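Side-chain contacts in putative type VI secretion protein (Escherichia coli, PDB 6SK0), which probably forms a trimeric spike at the tip of the type VI secretion apparatus, serving to puncture target membranes and to carry a phospholipase effector: residues Gln571-Met574 with Leu575-Asp578; Ile581-Leu584 with Glu585-Leu588; Leu588-Ala591 with Arg592-Lys596; Gly606-Ser609 with Cys610-Leu614. All blocks are in the same frame, centred on the assembly; numbering follows the deposited sequence.

Contact 1 of 4, residues Gln571-Met574 with Leu575-Asp578; sequences QGKM and LDMD
The carbonyl oxygen Lys573 O is gripped twice, by the backbone amide of Asp576 from within the turn and by the side-chain amide of Gln567 from an adjoining loop. The first of these bonds, Asp576 N to Lys573 O at 3.2 Å, closes a type I beta turn over Lys573-Asp576; the amide comes from above the carbonyl plane (C=O...N 106°) rather than on a lone pair. Beside this bond, the Asp576 carboxylate folds back along the turn, its OD1 lying 3.1 Å from Lys573 CB and its OD2 4.0 Å from Gly572 CA. The lysine chain, bent at chi2 and chi4, carries its ammonium elsewhere: Lys573 NZ stays 6.3 Å from Asp576 OD1, so the opposite charges are near but make no salt bridge. At the two central residues of the turn, Met574 CG and Leu575 CD2 meet loosely at 4.3 Å. The turn lies between strand 559-563 and helix 578-600, with Leu575 resting on Phe561 of that strand. Trp551 of the third subunit packs on Met574 and Leu575, and Arg540 of the second subunit bonds to Gly572 O, so residues of both other subunits reach the turn that leads into helix 578-600.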
loop_
_atom_site.group_PDB
_atom_site.type_symbol
_atom_site.label_atom_id
_atom_site.label_comp_id
_atom_site.label_asym_id
_atom_site.label_seq_id
_atom_site.Cartn_x
_atom_site.Cartn_y
_atom_site.Cartn_z
ATOM N N GLN A 571 -31.169 -12.321 2.581
ATOM C CA GLN A 571 -31.739 -12.107 3.903
ATOM C C GLN A 571 -30.801 -11.216 4.699
ATOM O O GLN A 571 -29.697 -11.632 5.058
ATOM C CB GLN A 571 -31.961 -13.429 4.628
ATOM C CG GLN A 571 -32.582 -14.503 3.776
ATOM C CD GLN A 571 -34.089 -14.454 3.790
ATOM O OE1 GLN A 571 -34.686 -13.381 3.791
ATOM N NE2 GLN A 571 -34.716 -15.622 3.804
ATOM N N GLY A 572 -31.242 -10.004 4.982
ATOM C CA GLY A 572 -30.423 -9.020 5.652
ATOM C C GLY A 572 -30.386 -7.713 4.888
ATOM O O GLY A 572 -30.848 -7.600 3.756
ATOM N N LYS A 573 -29.824 -6.715 5.550
ATOM C CA LYS A 573 -29.731 -5.400 4.949
ATOM C C LYS A 573 -28.770 -5.417 3.771
ATOM O O LYS A 573 -27.837 -6.218 3.708
ATOM C CB LYS A 573 -29.282 -4.372 5.979
ATOM C CG LYS A 573 -30.277 -4.147 7.093
ATOM C CD LYS A 573 -31.697 -4.168 6.574
ATOM C CE LYS A 573 -32.674 -3.761 7.650
ATOM N NZ LYS A 573 -32.399 -2.378 8.116
ATOM N N MET A 574 -29.022 -4.520 2.824
ATOM C CA MET A 574 -28.142 -4.377 1.675
ATOM C C MET A 574 -26.729 -3.997 2.106
ATOM O O MET A 574 -25.748 -4.461 1.521
ATOM C CB MET A 574 -28.742 -3.348 0.721
ATOM C CG MET A 574 -27.783 -2.645 -0.196
ATOM S SD MET A 574 -28.660 -1.512 -1.292
ATOM C CE MET A 574 -27.338 -0.427 -1.790
ATOM N N LEU A 575 -26.605 -3.184 3.152
ATOM C CA LEU A 575 -25.309 -2.742 3.646
ATOM C C LEU A 575 -24.859 -3.512 4.881
ATOM O O LEU A 575 -24.106 -2.982 5.699
ATOM C CB LEU A 575 -25.340 -1.246 3.936
ATOM C CG LEU A 575 -25.478 -0.364 2.704
ATOM C CD1 LEU A 575 -25.404 1.084 3.105
ATOM C CD2 LEU A 575 -24.408 -0.707 1.681
ATOM N N ASP A 576 -25.303 -4.752 5.030
ATOM C CA ASP A 576 -24.876 -5.595 6.139
ATOM C C ASP A 576 -23.392 -5.905 5.979
ATOM O O ASP A 576 -22.992 -6.613 5.051
ATOM C CB ASP A 576 -25.714 -6.865 6.157
ATOM C CG ASP A 576 -26.710 -6.885 7.287
ATOM O OD1 ASP A 576 -27.131 -5.796 7.721
ATOM O OD2 ASP A 576 -27.111 -7.988 7.716
ATOM N N MET A 577 -22.566 -5.362 6.863
ATOM C CA MET A 577 -21.122 -5.418 6.679
ATOM C C MET A 577 -20.424 -5.786 7.979
ATOM O O MET A 577 -19.387 -5.217 8.328
ATOM C CB MET A 577 -20.594 -4.092 6.139
ATOM C CG MET A 577 -21.047 -2.885 6.935
ATOM S SD MET A 577 -20.120 -1.398 6.546
ATOM C CE MET A 577 -20.826 -0.961 4.965
ATOM N N ASP A 578 -20.978 -6.760 8.701
ATOM C CA ASP A 578 -20.463 -7.090 10.026
ATOM C C ASP A 578 -19.014 -7.554 9.976
ATOM O O ASP A 578 -18.194 -7.124 10.791
ATOM C CB ASP A 578 -21.350 -8.149 10.676
ATOM C CG ASP A 578 -22.645 -7.576 11.194
ATOM O OD1 ASP A 578 -23.222 -6.685 10.534
ATOM O OD2 ASP A 578 -23.113 -8.036 12.254
#

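Contact 2 of 4, residues Ile581-Leu584 with Glu585-Leu588; sequences IRQL and EQAL
With CG opposite the carbonyl carbon (chi1 -66°) and an extended chain beyond it (chi2 161°), Glu585 is laid back along the helix toward Ile581, whose CG2 branch, anti to the backbone N, points to the carboxylate. That methyl sits over one face of the carboxylate: Ile581 CG2 is 3.6 Å from Glu585 CD and almost as near to both oxygens. Glu585 CG presses at 3.3 Å on Ile581 O, the same oxygen that accepts the backbone bond from Glu585 N (2.9 Å). Glu585 OE2 also comes within 3.2 Å of Ile581 O, an approach of two acceptors that brings no bond.

One step round the helix, Gln583 and Gln586 run side by side in the same direction. The bend in Gln583 brings its NE2 to 3.7 Å from Gln586 OE1, with the amide planes turned 62° apart, a packing of polar ends. Arg582 has its strongest partner one turn back, in a salt bridge to Glu579. Four consecutive backbone bonds, each from an amide to the carbonyl four residues earlier, fix the spacing of these side chains.

The segment belongs to helix 578-600. Its Leu584 packs on Leu618 of helix 608-618 and on Leu627 of strand 626-629, while Gly647 of the third subunit touches Gln583 and Gln586, and Arg643 of that subunit packs on Leu584 and Ala587.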
loop_
_atom_site.group_PDB
_atom_site.type_symbol
_atom_site.label_atom_id
_atom_site.label_comp_id
_atom_site.label_asym_id
_atom_site.label_seq_id
_atom_site.Cartn_x
_atom_site.Cartn_y
_atom_site.Cartn_z
ATOM N N ILE A 581 -16.853 -4.644 9.082
ATOM C CA ILE A 581 -16.738 -3.750 10.225
ATOM C C ILE A 581 -15.771 -4.321 11.252
ATOM O O ILE A 581 -14.984 -3.586 11.853
ATOM C CB ILE A 581 -18.123 -3.477 10.835
ATOM C CG1 ILE A 581 -18.891 -2.477 9.973
ATOM C CG2 ILE A 581 -17.994 -2.949 12.250
ATOM C CD1 ILE A 581 -20.328 -2.333 10.369
ATOM N N ARG A 582 -15.816 -5.633 11.472
ATOM C CA ARG A 582 -14.841 -6.262 12.349
ATOM C C ARG A 582 -13.426 -6.023 11.844
ATOM O O ARG A 582 -12.525 -5.729 12.631
ATOM C CB ARG A 582 -15.120 -7.755 12.472
ATOM C CG ARG A 582 -16.151 -8.101 13.518
ATOM C CD ARG A 582 -16.252 -9.598 13.730
ATOM N NE ARG A 582 -16.870 -10.271 12.593
ATOM C CZ ARG A 582 -18.179 -10.317 12.372
ATOM N NH1 ARG A 582 -19.017 -9.725 13.211
ATOM N NH2 ARG A 582 -18.649 -10.950 11.310
ATOM N N GLN A 583 -13.222 -6.127 10.531
ATOM C CA GLN A 583 -11.905 -5.848 9.970
ATOM C C GLN A 583 -11.495 -4.401 10.201
ATOM O O GLN A 583 -10.354 -4.128 10.584
ATOM C CB GLN A 583 -11.881 -6.179 8.479
ATOM C CG GLN A 583 -11.959 -7.656 8.171
ATOM C CD GLN A 583 -11.009 -8.472 9.015
ATOM O OE1 GLN A 583 -11.412 -9.395 9.714
ATOM N NE2 GLN A 583 -9.743 -8.133 8.956
ATOM N N LEU A 584 -12.412 -3.461 9.971
ATOM C CA LEU A 584 -12.096 -2.053 10.185
ATOM C C LEU A 584 -11.730 -1.784 11.639
ATOM O O LEU A 584 -10.752 -1.086 11.924
ATOM C CB LEU A 584 -13.269 -1.174 9.761
ATOM C CG LEU A 584 -13.624 -1.138 8.277
ATOM C CD1 LEU A 584 -14.986 -0.518 8.087
ATOM C CD2 LEU A 584 -12.569 -0.399 7.472
ATOM N N GLU A 585 -12.499 -2.345 12.570
ATOM C CA GLU A 585 -12.225 -2.135 13.985
ATOM C C GLU A 585 -10.912 -2.777 14.396
ATOM O O GLU A 585 -10.159 -2.204 15.184
ATOM C CB GLU A 585 -13.367 -2.685 14.830
ATOM C CG GLU A 585 -14.658 -1.940 14.645
ATOM C CD GLU A 585 -15.847 -2.736 15.110
ATOM O OE1 GLU A 585 -16.778 -2.132 15.679
ATOM O OE2 GLU A 585 -15.853 -3.970 14.908
ATOM N N GLN A 586 -10.623 -3.965 13.873
ATOM C CA GLN A 586 -9.373 -4.630 14.196
ATOM C C GLN A 586 -8.186 -3.819 13.699
ATOM O O GLN A 586 -7.213 -3.609 14.430
ATOM C CB GLN A 586 -9.371 -6.033 13.598
ATOM C CG GLN A 586 -8.196 -6.871 14.011
ATOM C CD GLN A 586 -8.300 -8.299 13.529
ATOM O OE1 GLN A 586 -9.008 -8.595 12.572
ATOM N NE2 GLN A 586 -7.584 -9.194 14.190
ATOM N N ALA A 587 -8.263 -3.334 12.460
ATOM C CA ALA A 587 -7.193 -2.507 11.924
ATOM C C ALA A 587 -7.017 -1.240 12.742
ATOM O O ALA A 587 -5.888 -0.842 13.047
ATOM C CB ALA A 587 -7.470 -2.165 10.463
ATOM N N LEU A 588 -8.123 -0.600 13.118
ATOM C CA LEU A 588 -8.032 0.643 13.867
ATOM C C LEU A 588 -7.453 0.413 15.257
ATOM O O LEU A 588 -6.625 1.198 15.722
ATOM C CB LEU A 588 -9.403 1.307 13.956
ATOM C CG LEU A 588 -9.461 2.594 14.781
ATOM C CD1 LEU A 588 -8.559 3.670 14.190
ATOM C CD2 LEU A 588 -10.889 3.092 14.907
#

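Contact 3 of 4, residues Leu588-Ala591 with Arg592-Lys596; sequences LSLA and RSMAK
The flat peptide carbonyl of Leu590 receives two donors on one and the same face: Met594 N at 2.9 Å from Leu590 O, tilted 21° from the plane, and Ser593 OG at 3.0 Å, tilted 29°. The hydroxyl gets there because OG occupies the crowded position between backbone N and carbonyl carbon (chi1 72°), from which it turns back to the carbonyl three residues earlier. Met594 CG also comes close, 3.2 Å from Leu590 O, before its bent chain leads off; the side chains themselves touch lightly, Leu590 CD1 to Met594 CG at 4.3 Å.

The other flat group, the Arg592 guanidinium, lies beyond the contact; it is the aliphatic stem that touches. Arg592 CG rests 3.3 Å from Leu588 O, and Arg592 CD lies 4.0 Å from Leu588 CG, the two chains crossing at a slant. A bend at chi3 then directs NH1 to Gln612 OE1 of the neighbouring helix. On the exposed side, Ser589 OG turns back in the same fashion, to Gln586 O.

Leu590 and Met594 face Thr662 of the second subunit, whereas Ala595 lies against Ile608 of helix 608-618. A serine hydroxyl bound to the carbonyl of residue i-3, alongside the regular i-4 amide bond, is a familiar feature of alpha helices, here on a helix packed between subunits of the spike.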
loop_
_atom_site.group_PDB
_atom_site.type_symbol
_atom_site.label_atom_id
_atom_site.label_comp_id
_atom_site.label_asym_id
_atom_site.label_seq_id
_atom_site.Cartn_x
_atom_site.Cartn_y
_atom_site.Cartn_z
ATOM N N LEU A 588 -8.123 -0.600 13.118
ATOM C CA LEU A 588 -8.032 0.643 13.867
ATOM C C LEU A 588 -7.453 0.413 15.257
ATOM O O LEU A 588 -6.625 1.198 15.722
ATOM C CB LEU A 588 -9.403 1.307 13.956
ATOM C CG LEU A 588 -9.461 2.594 14.781
ATOM C CD1 LEU A 588 -8.559 3.670 14.190
ATOM C CD2 LEU A 588 -10.889 3.092 14.907
ATOM N N SER A 589 -7.866 -0.659 15.929
ATOM C CA SER A 589 -7.355 -0.918 17.267
ATOM C C SER A 589 -5.883 -1.305 17.222
ATOM O O SER A 589 -5.105 -0.918 18.100
ATOM C CB SER A 589 -8.197 -1.990 17.956
ATOM O OG SER A 589 -7.929 -3.276 17.447
ATOM N N LEU A 590 -5.474 -2.042 16.189
ATOM C CA LEU A 590 -4.056 -2.318 16.008
ATOM C C LEU A 590 -3.272 -1.028 15.808
ATOM O O LEU A 590 -2.230 -0.822 16.436
ATOM C CB LEU A 590 -3.847 -3.264 14.829
ATOM C CG LEU A 590 -2.394 -3.673 14.594
ATOM C CD1 LEU A 590 -1.841 -4.444 15.779
ATOM C CD2 LEU A 590 -2.234 -4.464 13.305
ATOM N N ALA A 591 -3.772 -0.141 14.946
ATOM C CA ALA A 591 -3.100 1.131 14.720
ATOM C C ALA A 591 -3.022 1.954 16.000
ATOM O O ALA A 591 -2.008 2.601 16.263
ATOM C CB ALA A 591 -3.813 1.915 13.623
ATOM N N ARG A 592 -4.073 1.928 16.816
ATOM C CA ARG A 592 -4.074 2.729 18.034
ATOM C C ARG A 592 -3.089 2.184 19.059
ATOM O O ARG A 592 -2.341 2.948 19.682
ATOM C CB ARG A 592 -5.481 2.796 18.617
ATOM C CG ARG A 592 -6.400 3.741 17.872
ATOM C CD ARG A 592 -7.838 3.554 18.289
ATOM N NE ARG A 592 -8.006 3.779 19.719
ATOM C CZ ARG A 592 -8.573 4.857 20.243
ATOM N NH1 ARG A 592 -9.036 5.811 19.459
ATOM N NH2 ARG A 592 -8.677 4.977 21.556
ATOM N N SER A 593 -3.068 0.866 19.246
ATOM C CA SER A 593 -2.104 0.284 20.167
ATOM C C SER A 593 -0.678 0.531 19.690
ATOM O O SER A 593 0.214 0.830 20.493
ATOM C CB SER A 593 -2.389 -1.205 20.352
ATOM O OG SER A 593 -2.043 -1.950 19.205
ATOM N N MET A 594 -0.453 0.472 18.379
ATOM C CA MET A 594 0.879 0.748 17.864
ATOM C C MET A 594 1.236 2.217 17.996
ATOM O O MET A 594 2.406 2.559 18.159
ATOM C CB MET A 594 0.987 0.302 16.414
ATOM C CG MET A 594 0.958 -1.184 16.280
ATOM S SD MET A 594 2.025 -2.032 17.428
ATOM C CE MET A 594 2.740 -3.210 16.302
ATOM N N ALA A 595 0.246 3.102 17.923
ATOM C CA ALA A 595 0.518 4.517 18.124
ATOM C C ALA A 595 0.936 4.788 19.561
ATOM O O ALA A 595 1.853 5.576 19.814
ATOM C CB ALA A 595 -0.704 5.349 17.745
ATOM N N LYS A 596 0.284 4.126 20.517
ATOM C CA LYS A 596 0.740 4.234 21.897
ATOM C C LYS A 596 2.158 3.695 22.048
ATOM O O LYS A 596 2.989 4.298 22.736
ATOM C CB LYS A 596 -0.210 3.505 22.844
ATOM C CG LYS A 596 -1.651 3.886 22.649
ATOM C CD LYS A 596 -2.164 4.730 23.788
ATOM C CE LYS A 596 -3.370 5.541 23.332
ATOM N NZ LYS A 596 -3.689 6.664 24.245
#

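Contact 4 of 4, residues Gly606-Ser609 with Cys610-Leu614; sequences GDIS and CQQRL
Asp607 meets Cys610 on the packed side of this helix start, where Cys610 and Gln611 are buried against the third subunit; Ser609 and Arg613 meet on the open side, which nevertheless holds the shorter side-chain bond. The aspartate CG swings trans to the backbone N (chi1 -174°), which brings the carboxylate across the first turn. Asp607 OD2 takes a weak but straight bond from Cys610 N (3.4 Å, 171°), and the other oxygen, Asp607 OD1, lies 3.4 Å from Cys610 SG. OD1 is hydrogen-bonded to Ser650 OG. Gln611 lays its CG 3.6 Å from the backbone Asp607 O and passes its amide to Arg643 and Leu642 of the third subunit.

This is an N-cap: the aspartate stands just before helix 608-618 and takes up an amide of the first turn that no carbonyl of the helix reaches. The partial positive charge of that helix end would probably help to stabilise the carboxylate, and may offset the like charge of Asp657 of the second subunit close by.

Ile608 O receives Gln612 N at 2.8 Å, nearly along the C=O axis. On the exposed side, a bend at chi3 curls Arg613 back over Ser609: NH1 reaches Ser609 OG, which lies close to the guanidinium plane, at 3.1 Å, while Ser609 O lies over one face of the group. The other terminal nitrogen, Arg613 NH2, makes a salt bridge to Glu649.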
loop_
_atom_site.group_PDB
_atom_site.type_symbol
_atom_site.label_atom_id
_atom_site.label_comp_id
_atom_site.label_asym_id
_atom_site.label_seq_id
_atom_site.Cartn_x
_atom_site.Cartn_y
_atom_site.Cartn_z
ATOM N N GLY A 606 1.684 7.798 14.365
ATOM C CA GLY A 606 0.870 7.792 13.175
ATOM C C GLY A 606 -0.329 8.714 13.290
ATOM O O GLY A 606 -0.600 9.306 14.332
ATOM N N ASP A 607 -1.058 8.836 12.183
ATOM C CA ASP A 607 -2.253 9.679 12.114
ATOM C C ASP A 607 -3.470 8.825 12.458
ATOM O O ASP A 607 -4.143 8.257 11.597
ATOM C CB ASP A 607 -2.367 10.312 10.732
ATOM C CG ASP A 607 -3.496 11.325 10.628
ATOM O OD1 ASP A 607 -3.708 11.851 9.515
ATOM O OD2 ASP A 607 -4.176 11.596 11.637
ATOM N N ILE A 608 -3.757 8.737 13.755
ATOM C CA ILE A 608 -4.907 7.955 14.183
ATOM C C ILE A 608 -6.202 8.674 13.846
ATOM O O ILE A 608 -7.204 8.031 13.534
ATOM C CB ILE A 608 -4.811 7.633 15.685
ATOM C CG1 ILE A 608 -3.658 6.667 15.948
ATOM C CG2 ILE A 608 -6.109 7.049 16.201
ATOM C CD1 ILE A 608 -3.712 5.413 15.114
ATOM N N SER A 609 -6.196 10.004 13.869
ATOM C CA SER A 609 -7.429 10.773 13.734
ATOM C C SER A 609 -8.148 10.465 12.425
ATOM O O SER A 609 -9.348 10.175 12.418
ATOM C CB SER A 609 -7.116 12.261 13.839
ATOM O OG SER A 609 -8.218 13.038 13.435
ATOM N N CYS A 610 -7.432 10.535 11.307
ATOM C CA CYS A 610 -8.072 10.307 10.019
ATOM C C CYS A 610 -8.506 8.858 9.852
ATOM O O CYS A 610 -9.506 8.596 9.193
ATOM C CB CYS A 610 -7.143 10.734 8.886
ATOM S SG CYS A 610 -5.958 9.488 8.412
ATOM N N GLN A 611 -7.804 7.912 10.472
ATOM C CA GLN A 611 -8.226 6.517 10.391
ATOM C C GLN A 611 -9.461 6.253 11.246
ATOM O O GLN A 611 -10.337 5.480 10.856
ATOM C CB GLN A 611 -7.073 5.597 10.789
ATOM C CG GLN A 611 -5.904 5.614 9.813
ATOM C CD GLN A 611 -6.295 5.214 8.400
ATOM O OE1 GLN A 611 -7.154 4.365 8.199
ATOM N NE2 GLN A 611 -5.661 5.827 7.417
ATOM N N GLN A 612 -9.549 6.888 12.412
ATOM C CA GLN A 612 -10.759 6.802 13.221
ATOM C C GLN A 612 -11.942 7.424 12.492
ATOM O O GLN A 612 -13.048 6.870 12.481
ATOM C CB GLN A 612 -10.521 7.489 14.565
ATOM C CG GLN A 612 -11.631 7.328 15.559
ATOM C CD GLN A 612 -11.378 6.196 16.515
ATOM O OE1 GLN A 612 -10.239 5.906 16.870
ATOM N NE2 GLN A 612 -12.441 5.540 16.933
ATOM N N ARG A 613 -11.714 8.569 11.856
ATOM C CA ARG A 613 -12.746 9.183 11.036
ATOM C C ARG A 613 -13.130 8.285 9.867
ATOM O O ARG A 613 -14.301 8.212 9.494
ATOM C CB ARG A 613 -12.257 10.539 10.545
ATOM C CG ARG A 613 -13.280 11.378 9.836
ATOM C CD ARG A 613 -12.867 12.843 9.845
ATOM N NE ARG A 613 -11.497 13.046 9.377
ATOM C CZ ARG A 613 -10.455 13.273 10.172
ATOM N NH1 ARG A 613 -10.616 13.315 11.485
ATOM N NH2 ARG A 613 -9.250 13.446 9.655
ATOM N N LEU A 614 -12.156 7.589 9.282
ATOM C CA LEU A 614 -12.455 6.658 8.205
ATOM C C LEU A 614 -13.313 5.507 8.700
ATOM O O LEU A 614 -14.219 5.061 7.998
ATOM C CB LEU A 614 -11.162 6.132 7.587
ATOM C CG LEU A 614 -11.333 5.170 6.412
ATOM C CD1 LEU A 614 -12.034 5.870 5.261
ATOM C CD2 LEU A 614 -9.993 4.610 5.966
#

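Overall arrangement
The four contacts follow the chain in order, from a turn to two helices. Contact 1 lies in the loop leading to helix 578-600; contacts 2 and 3 are successive parts of that helix and share Leu588. The centres of contacts 1 and 2 are about 17 Å apart, those of contacts 2 and 3 about 11 Å. Contact 4 opens helix 608-618, which packs back against helix 578-600; the centres of contacts 3 and 4 are about 10 Å apart. Between the helices Leu588 packs on Gln612, and Ala591 O lies 3.5 Å from Ile608 CD1. Strands precede and follow this helical pair, and all four contacts reach the second subunit, consistent with a helical pair that takes part in the packing of the trimeric spike.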